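PDB 4B96: cellulose binding domain-containing protein from Clostridium clariflavum, which probably binds cellulose through this family 3b carbohydrate-binding module, the calcium-containing C-terminal part of a longer membrane protein of a biomass-sensing system. Local coordinates for residues Phe25-Thr30 / Arg38-Arg43; Tyr60-Glu65 / Gly93-Gly98. All coordinates share one frame; numbering follows the deposited sequence. Where two conformers were deposited one is given.

Interaction 1 (Phe25-Thr30 / Arg38-Arg43); sequences FVIENT and RNVKVR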
ATOM      1  N   PHE A  25       6.942 -12.807  -8.629  1.00 18.65           N
ATOM      2  CA  PHE A  25       7.067 -11.375  -8.411  1.00 17.00           C
ATOM      3  C   PHE A  25       8.438 -10.857  -8.790  1.00 20.13           C
ATOM      4  O   PHE A  25       9.412 -11.637  -8.930  1.00 19.64           O
ATOM      5  CB  PHE A  25       6.734 -11.000  -6.968  1.00 12.04           C
ATOM      6  CG  PHE A  25       7.618 -11.656  -5.931  1.00 16.33           C
ATOM      7  CD1 PHE A  25       8.816 -11.043  -5.531  1.00 16.83           C
ATOM      8  CD2 PHE A  25       7.194 -12.837  -5.271  1.00 15.81           C
ATOM      9  CE1 PHE A  25       9.631 -11.619  -4.550  1.00 18.34           C
ATOM     10  CE2 PHE A  25       7.988 -13.413  -4.260  1.00 18.28           C
ATOM     11  CZ  PHE A  25       9.237 -12.822  -3.933  1.00 17.26           C
ATOM     12  N   VAL A  26       8.478  -9.539  -8.981  1.00 19.23           N
ATOM     13  CA  VAL A  26       9.727  -8.826  -9.175  1.00 18.19           C
ATOM     14  C   VAL A  26       9.776  -7.728  -8.117  1.00 18.84           C
ATOM     15  O   VAL A  26       8.849  -6.941  -7.973  1.00 21.55           O
ATOM     16  CB  VAL A  26       9.773  -8.149 -10.565  1.00 18.32           C
ATOM     17  CG1 VAL A  26      11.120  -7.388 -10.756  1.00 24.44           C
ATOM     18  CG2 VAL A  26       9.573  -9.200 -11.663  1.00 22.04           C
ATOM     19  N   ILE A  27      10.825  -7.712  -7.317  0.53 19.47           N
ATOM     20  CA  ILE A  27      11.003  -6.587  -6.410  0.53 18.52           C
ATOM     21  C   ILE A  27      11.971  -5.685  -7.098  0.53 19.38           C
ATOM     22  O   ILE A  27      13.080  -6.114  -7.424  0.53 20.14           O
ATOM     23  CB  ILE A  27      11.683  -6.977  -5.117  0.53 19.24           C
ATOM     24  CG1 ILE A  27      10.873  -8.007  -4.342  0.53 20.77           C
ATOM     25  CG2 ILE A  27      11.976  -5.716  -4.243  0.53 18.06           C
ATOM     26  CD1 ILE A  27      11.620  -8.490  -3.158  0.53 22.14           C
ATOM     27  N   GLU A  28      11.567  -4.442  -7.295  0.53 19.32           N
ATOM     28  CA  GLU A  28      12.403  -3.436  -7.904  0.53 21.92           C
ATOM     29  C   GLU A  28      13.048  -2.600  -6.786  0.53 23.41           C
ATOM     30  O   GLU A  28      12.388  -2.246  -5.792  0.53 20.87           O
ATOM     31  CB  GLU A  28      11.556  -2.540  -8.820  0.53 22.62           C
ATOM     32  CG  GLU A  28      10.868  -3.262  -9.976  0.53 24.76           C
ATOM     33  CD  GLU A  28      10.247  -2.298 -11.011  0.53 30.62           C
ATOM     34  OE1 GLU A  28       9.747  -1.236 -10.605  0.53 29.67           O
ATOM     35  OE2 GLU A  28      10.260  -2.590 -12.230  0.53 36.23           O
ATOM     36  N   ASN A  29      14.342  -2.291  -6.942  1.00 22.30           N
ATOM     37  CA  ASN A  29      15.049  -1.406  -6.008  1.00 25.79           C
ATOM     38  C   ASN A  29      15.068  -0.005  -6.612  1.00 28.72           C
ATOM     39  O   ASN A  29      15.805   0.245  -7.550  1.00 30.33           O
ATOM     40  CB  ASN A  29      16.479  -1.908  -5.760  1.00 25.52           C
ATOM     41  CG  ASN A  29      17.245  -1.062  -4.765  1.00 26.49           C
ATOM     42  OD1 ASN A  29      16.862   0.087  -4.438  1.00 24.94           O
ATOM     43  ND2 ASN A  29      18.373  -1.617  -4.282  1.00 26.86           N
ATOM     44  N   THR A  30      14.253   0.904  -6.076  1.00 24.72           N
ATOM     45  CA  THR A  30      14.172   2.269  -6.608  1.00 27.22           C
ATOM     46  C   THR A  30      14.999   3.256  -5.813  1.00 26.01           C
ATOM     47  O   THR A  30      14.932   4.465  -6.058  1.00 30.71           O
ATOM     48  CB  THR A  30      12.722   2.788  -6.593  1.00 32.89           C
ATOM     49  OG1 THR A  30      12.205   2.712  -5.245  1.00 30.33           O
ATOM     50  CG2 THR A  30      11.838   1.942  -7.506  1.00 32.90           C
ATOM     51  N   ARG A  38      17.859 -10.696   2.999  1.00 22.91           N
ATOM     52  CA  ARG A  38      17.760 -11.457   4.260  1.00 27.40           C
ATOM     53  C   ARG A  38      16.776 -10.809   5.243  1.00 28.16           C
ATOM     54  O   ARG A  38      16.314 -11.447   6.171  1.00 26.92           O
ATOM     55  CB  ARG A  38      19.120 -11.623   4.921  1.00 30.40           C
ATOM     56  CG  ARG A  38      20.027 -12.566   4.136  1.00 31.97           C
ATOM     57  CD  ARG A  38      21.410 -12.624   4.785  1.00 38.13           C
ATOM     58  NE  ARG A  38      21.941 -11.262   4.895  1.00 46.18           N
ATOM     59  CZ  ARG A  38      22.989 -10.910   5.637  1.00 52.12           C
ATOM     60  NH1 ARG A  38      23.628 -11.822   6.369  1.00 51.85           N
ATOM     61  NH2 ARG A  38      23.390  -9.641   5.650  1.00 53.03           N
ATOM     62  N   ASN A  39      16.441  -9.547   5.019  1.00 27.53           N
ATOM     63  CA  ASN A  39      15.490  -8.869   5.888  1.00 27.88           C
ATOM     64  C   ASN A  39      14.126  -8.662   5.251  1.00 25.48           C
ATOM     65  O   ASN A  39      13.308  -7.912   5.792  1.00 27.91           O
ATOM     66  CB  ASN A  39      16.044  -7.518   6.291  1.00 28.23           C
ATOM     67  CG  ASN A  39      17.307  -7.631   7.091  1.00 35.43           C
ATOM     68  OD1 ASN A  39      17.482  -8.559   7.880  1.00 35.13           O
ATOM     69  ND2 ASN A  39      18.202  -6.683   6.890  1.00 36.90           N
ATOM     70  N   VAL A  40      13.872  -9.334   4.127  1.00 20.82           N
ATOM     71  CA  VAL A  40      12.685  -9.082   3.344  1.00 19.92           C
ATOM     72  C   VAL A  40      11.749 -10.258   3.329  1.00 23.36           C
ATOM     73  O   VAL A  40      12.164 -11.380   3.111  1.00 23.57           O
ATOM     74  CB  VAL A  40      13.075  -8.720   1.891  1.00 22.95           C
ATOM     75  CG1 VAL A  40      11.872  -8.705   0.955  1.00 24.35           C
ATOM     76  CG2 VAL A  40      13.800  -7.362   1.890  1.00 20.79           C
ATOM     77  N   LYS A  41      10.467 -10.011   3.588  1.00 18.62           N
ATOM     78  CA  LYS A  41       9.430 -11.040   3.432  1.00 16.29           C
ATOM     79  C   LYS A  41       8.421 -10.570   2.385  1.00 19.13           C
ATOM     80  O   LYS A  41       8.048  -9.360   2.337  1.00 21.12           O
ATOM     81  CB  LYS A  41       8.665 -11.152   4.773  1.00 18.90           C
ATOM     82  CG  LYS A  41       9.467 -11.769   5.856  1.00 22.62           C
ATOM     83  CD  LYS A  41       8.796 -11.647   7.216  1.00 24.81           C
ATOM     84  CE  LYS A  41       9.816 -12.111   8.307  1.00 43.67           C
ATOM     85  NZ  LYS A  41       9.190 -12.338   9.662  1.00 45.08           N
ATOM     86  N   VAL A  42       7.896 -11.503   1.603  1.00 17.49           N
ATOM     87  CA  VAL A  42       6.875 -11.159   0.630  1.00 15.11           C
ATOM     88  C   VAL A  42       5.693 -12.091   0.878  1.00 20.33           C
ATOM     89  O   VAL A  42       5.908 -13.307   1.096  1.00 18.95           O
ATOM     90  CB  VAL A  42       7.417 -11.350  -0.808  1.00 15.68           C
ATOM     91  CG1 VAL A  42       6.376 -10.972  -1.891  1.00 14.77           C
ATOM     92  CG2 VAL A  42       8.685 -10.505  -1.013  1.00 16.00           C
ATOM     93  N   ARG A  43       4.454 -11.543   0.856  1.00 16.43           N
ATOM     94  CA  ARG A  43       3.284 -12.381   1.131  1.00 18.44           C
ATOM     95  C   ARG A  43       2.306 -12.426  -0.009  1.00 20.64           C
ATOM     96  O   ARG A  43       1.989 -11.383  -0.568  1.00 15.37           O
ATOM     97  CB  ARG A  43       2.538 -11.894   2.381  1.00 16.27           C
ATOM     98  CG  ARG A  43       3.377 -12.149   3.661  1.00 19.94           C
ATOM     99  CD  ARG A  43       2.670 -11.593   4.893  1.00 18.07           C
ATOM    100  NE  ARG A  43       3.615 -11.750   6.000  1.00 21.07           N
ATOM    101  CZ  ARG A  43       3.422 -11.317   7.241  1.00 28.09           C
ATOM    102  NH1 ARG A  43       2.321 -10.676   7.559  1.00 27.60           N
ATOM    103  NH2 ARG A  43       4.354 -11.519   8.163  1.00 26.42           N
TER

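Interaction 2 (Tyr60-Glu65 / Gly93-Gly98); sequences YSLGDE and GSIPPG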
ATOM      1  N   TYR A  60      15.167 -17.642  -9.704  1.00 24.30           N
ATOM      2  CA  TYR A  60      15.558 -16.611  -8.728  1.00 21.61           C
ATOM      3  C   TYR A  60      16.770 -15.886  -9.359  1.00 25.58           C
ATOM      4  O   TYR A  60      17.826 -16.476  -9.500  1.00 25.26           O
ATOM      5  CB  TYR A  60      15.959 -17.248  -7.374  1.00 22.77           C
ATOM      6  CG  TYR A  60      16.469 -16.277  -6.318  1.00 24.22           C
ATOM      7  CD1 TYR A  60      15.972 -14.957  -6.262  1.00 20.98           C
ATOM      8  CD2 TYR A  60      17.473 -16.665  -5.404  1.00 24.74           C
ATOM      9  CE1 TYR A  60      16.388 -14.060  -5.299  1.00 23.85           C
ATOM     10  CE2 TYR A  60      17.914 -15.762  -4.426  1.00 27.58           C
ATOM     11  CZ  TYR A  60      17.378 -14.459  -4.387  1.00 28.06           C
ATOM     12  OH  TYR A  60      17.810 -13.562  -3.433  1.00 30.55           O
ATOM     13  N   SER A  61      16.617 -14.641  -9.763  1.00 22.35           N
ATOM     14  CA  SER A  61      17.694 -14.015 -10.508  1.00 26.06           C
ATOM     15  C   SER A  61      18.954 -13.720  -9.672  1.00 28.50           C
ATOM     16  O   SER A  61      19.982 -13.396 -10.226  1.00 29.15           O
ATOM     17  CB  SER A  61      17.194 -12.733 -11.186  1.00 26.06           C
ATOM     18  OG  SER A  61      16.761 -11.791 -10.194  1.00 27.59           O
ATOM     19  N   LEU A  62      18.887 -13.854  -8.340  1.00 25.95           N
ATOM     20  CA  LEU A  62      20.021 -13.470  -7.516  1.00 30.60           C
ATOM     21  C   LEU A  62      20.638 -14.623  -6.739  1.00 31.85           C
ATOM     22  O   LEU A  62      21.486 -14.426  -5.870  1.00 36.13           O
ATOM     23  CB  LEU A  62      19.580 -12.374  -6.536  1.00 30.61           C
ATOM     24  CG  LEU A  62      19.063 -11.109  -7.233  1.00 32.39           C
ATOM     25  CD1 LEU A  62      18.508 -10.222  -6.156  1.00 32.93           C
ATOM     26  CD2 LEU A  62      20.152 -10.385  -8.008  1.00 35.56           C
ATOM     27  N   GLY A  63      20.218 -15.838  -6.994  1.00 28.71           N
ATOM     28  CA  GLY A  63      20.892 -16.912  -6.304  1.00 29.36           C
ATOM     29  C   GLY A  63      20.288 -18.230  -6.687  1.00 29.75           C
ATOM     30  O   GLY A  63      19.759 -18.396  -7.789  1.00 32.83           O
ATOM     31  N   ASP A  64      20.369 -19.163  -5.760  1.00 29.76           N
ATOM     32  CA  ASP A  64      20.041 -20.533  -6.050  1.00 32.80           C
ATOM     33  C   ASP A  64      18.598 -20.778  -5.677  1.00 31.42           C
ATOM     34  O   ASP A  64      18.182 -20.485  -4.531  1.00 34.55           O
ATOM     35  CB  ASP A  64      20.985 -21.478  -5.311  1.00 40.07           C
ATOM     36  CG  ASP A  64      20.704 -22.925  -5.651  1.00 50.67           C
ATOM     37  OD1 ASP A  64      20.974 -23.330  -6.811  1.00 56.83           O
ATOM     38  OD2 ASP A  64      20.157 -23.638  -4.781  1.00 54.98           O
ATOM     39  N   GLU A  65      17.820 -21.315  -6.623  1.00 31.26           N
ATOM     40  CA  GLU A  65      16.371 -21.456  -6.411  1.00 29.75           C
ATOM     41  C   GLU A  65      16.095 -22.405  -5.240  1.00 34.44           C
ATOM     42  O   GLU A  65      15.322 -22.085  -4.324  1.00 33.33           O
ATOM     43  CB  GLU A  65      15.711 -22.009  -7.684  1.00 32.23           C
ATOM     44  CG  GLU A  65      15.626 -21.012  -8.898  1.00 24.66           C
ATOM     45  CD  GLU A  65      16.979 -20.712  -9.517  1.00 32.84           C
ATOM     46  OE1 GLU A  65      17.890 -21.550  -9.315  1.00 34.96           O
ATOM     47  OE2 GLU A  65      17.112 -19.673 -10.263  1.00 33.28           O
ATOM     48  N   GLY A  93      20.904 -12.861  -0.902  1.00 32.25           N
ATOM     49  CA  GLY A  93      20.435 -12.039  -2.015  1.00 33.53           C
ATOM     50  C   GLY A  93      20.542 -10.570  -1.690  1.00 35.41           C
ATOM     51  O   GLY A  93      20.205 -10.136  -0.577  1.00 33.72           O
ATOM     52  N   SER A  94      21.044  -9.783  -2.644  1.00 33.76           N
ATOM     53  CA  SER A  94      21.219  -8.370  -2.387  1.00 29.88           C
ATOM     54  C   SER A  94      20.807  -7.636  -3.666  1.00 30.98           C
ATOM     55  O   SER A  94      21.388  -7.884  -4.724  1.00 31.07           O
ATOM     56  CB  SER A  94      22.696  -8.133  -2.052  1.00 37.36           C
ATOM     57  OG  SER A  94      22.918  -6.771  -1.749  1.00 39.96           O
ATOM     58  N   ILE A  95      19.784  -6.771  -3.621  1.00 27.05           N
ATOM     59  CA  ILE A  95      19.374  -6.136  -4.870  1.00 23.67           C
ATOM     60  C   ILE A  95      20.135  -4.850  -5.094  1.00 27.44           C
ATOM     61  O   ILE A  95      20.033  -3.952  -4.291  1.00 27.03           O
ATOM     62  CB  ILE A  95      17.875  -5.772  -4.913  1.00 21.62           C
ATOM     63  CG1 ILE A  95      17.011  -6.919  -4.369  1.00 22.70           C
ATOM     64  CG2 ILE A  95      17.457  -5.395  -6.366  1.00 20.14           C
ATOM     65  CD1 ILE A  95      15.459  -6.617  -4.451  1.00 18.86           C
ATOM     66  N   PRO A  96      20.874  -4.755  -6.218  1.00 27.86           N
ATOM     67  CA  PRO A  96      21.584  -3.512  -6.519  1.00 33.66           C
ATOM     68  C   PRO A  96      20.593  -2.370  -6.798  1.00 29.83           C
ATOM     69  O   PRO A  96      19.534  -2.586  -7.384  1.00 25.63           O
ATOM     70  CB  PRO A  96      22.360  -3.846  -7.801  1.00 34.71           C
ATOM     71  CG  PRO A  96      22.529  -5.361  -7.762  1.00 32.72           C
ATOM     72  CD  PRO A  96      21.202  -5.843  -7.156  1.00 27.14           C
ATOM     73  N   PRO A  97      20.961  -1.161  -6.390  1.00 31.72           N
ATOM     74  CA  PRO A  97      20.188   0.034  -6.752  1.00 33.18           C
ATOM     75  C   PRO A  97      19.937   0.101  -8.273  1.00 32.90           C
ATOM     76  O   PRO A  97      20.896  -0.051  -9.057  1.00 31.44           O
ATOM     77  CB  PRO A  97      21.091   1.197  -6.335  1.00 32.35           C
ATOM     78  CG  PRO A  97      22.253   0.648  -5.665  1.00 33.90           C
ATOM     79  CD  PRO A  97      22.222  -0.858  -5.695  1.00 30.62           C
ATOM     80  N   GLY A  98      18.682   0.336  -8.667  1.00 30.94           N
ATOM     81  CA  GLY A  98      18.359   0.441 -10.073  1.00 33.20           C
ATOM     82  C   GLY A  98      18.139  -0.957 -10.661  1.00 32.82           C
ATOM     83  O   GLY A  98      17.873  -1.112 -11.839  1.00 35.62           O
TER

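Interaction 1 (Phe25-Thr30 / Arg38-Arg43)
Val42 lies under one face of the Phe25 ring, its CG1 3.9 Å from the ring centroid and 13° off the normal, a CH-pi contact. Branching at CB gives the contact two methyls: CG1 sits over the face, while CG2, on the same side, lies outside the rim, 3.8 Å from Phe25 CZ. Phe25 holds CG between its backbone N and carbonyl carbon (chi1 60°), which swings the ring across the gap.

Aliphatic contacts continue the seam. In one of its two conformers Ile27 meets Val40 tip to tip, Ile27 CD1 4.1 Å from Val40 CG1. The same CD1 passes beside Val42, 4.2 Å from its CG2, and the extended isoleucine bridges two valines on alternate positions of the opposing strand. All four residues are buried and apolar, as suits an interior. Met136, Val88 and Phe90 close in on Phe25, and Leu5 touches Ile27.

Lys41 and Arg43 turn away, pairing with Asp142 and Glu87. The axes of strand segments 25-29 and 40-43 approach to 10.4 Å with their directions at 141°, each in a different antiparallel sheet. Such face-to-face packing of two sheets is the hydrophobic core of the beta-sandwich, the fold of family 3 carbohydrate-binding modules.

Interaction 2 (Tyr60-Glu65 / Gly93-Gly98)
Tyr60, whose hydroxyl end packs on Gly93, donates its backbone N to Glu65 OE2 at 2.9 Å, met on the anti side and 19° out of the carboxylate plane. Glu65, beyond the type I beta turn Tyr60-Gly63, thereby reaches back to its first residue, and Asp64 caps the following helix, its OD2 accepting from Asn67 N. The turn meets the short strand 94-95 of a two-stranded sheet with 35-36, beside the beta-sandwich.

With CG anti to the backbone N (chi1 176°), the hydroxyl end of Tyr60 comes close to Gly93: OH is hydrogen-bonded to Lys92 O and packed 3.3 Å from Gly93 CA. A phenol suits this place, its flat ring buried beside Leu37 and Val103 while the hydroxyl satisfies a backbone carbonyl. Gly93 must be small, because a CB would clash with the tyrosine oxygen, and its backbone conformation would also jam one against the preceding carbonyl O. The turn folds back over the ring: Leu62 N stands 3.7 Å above one face, near the rim.

Leu62 supplies the apolar half of the contact. Branched aliphatic chains pack the turn against strand 94-95, which pairs with strand 35-36 through backbone hydrogen bonds of Ile95 with Ile35. Ala101 of strand 100-109 touches both Leu62 and Ile95, and these two side chains cross at about a right angle, Leu62 CD1 meeting Ile95 CG1 at 4.0 Å.

Overall arrangement
Interaction 1 lies between the two sheets of the sandwich, whereas interaction 2 joins a turn to the short strand 94-95, farther from the chain's centre (about 15 Å, against about 9 Å for interaction 1, centre to centre); the two centres are about 10 Å apart. Asn29, at the end of strand 20-29, joins them: its ND2 probably hydrogen-bonds to Ile95 O at 2.9 Å, and its backbone O to Gly98 N at 3.1 Å. An asparagine fits here because its amide can serve main-chain oxygens, and ND2 also donates to Ser33 O. Phe90 connects the contacts, touching Phe25 and meeting the Tyr60 ring. Both lie away from the calcium site of Lys47, Asn116, Asp119 and Asp120.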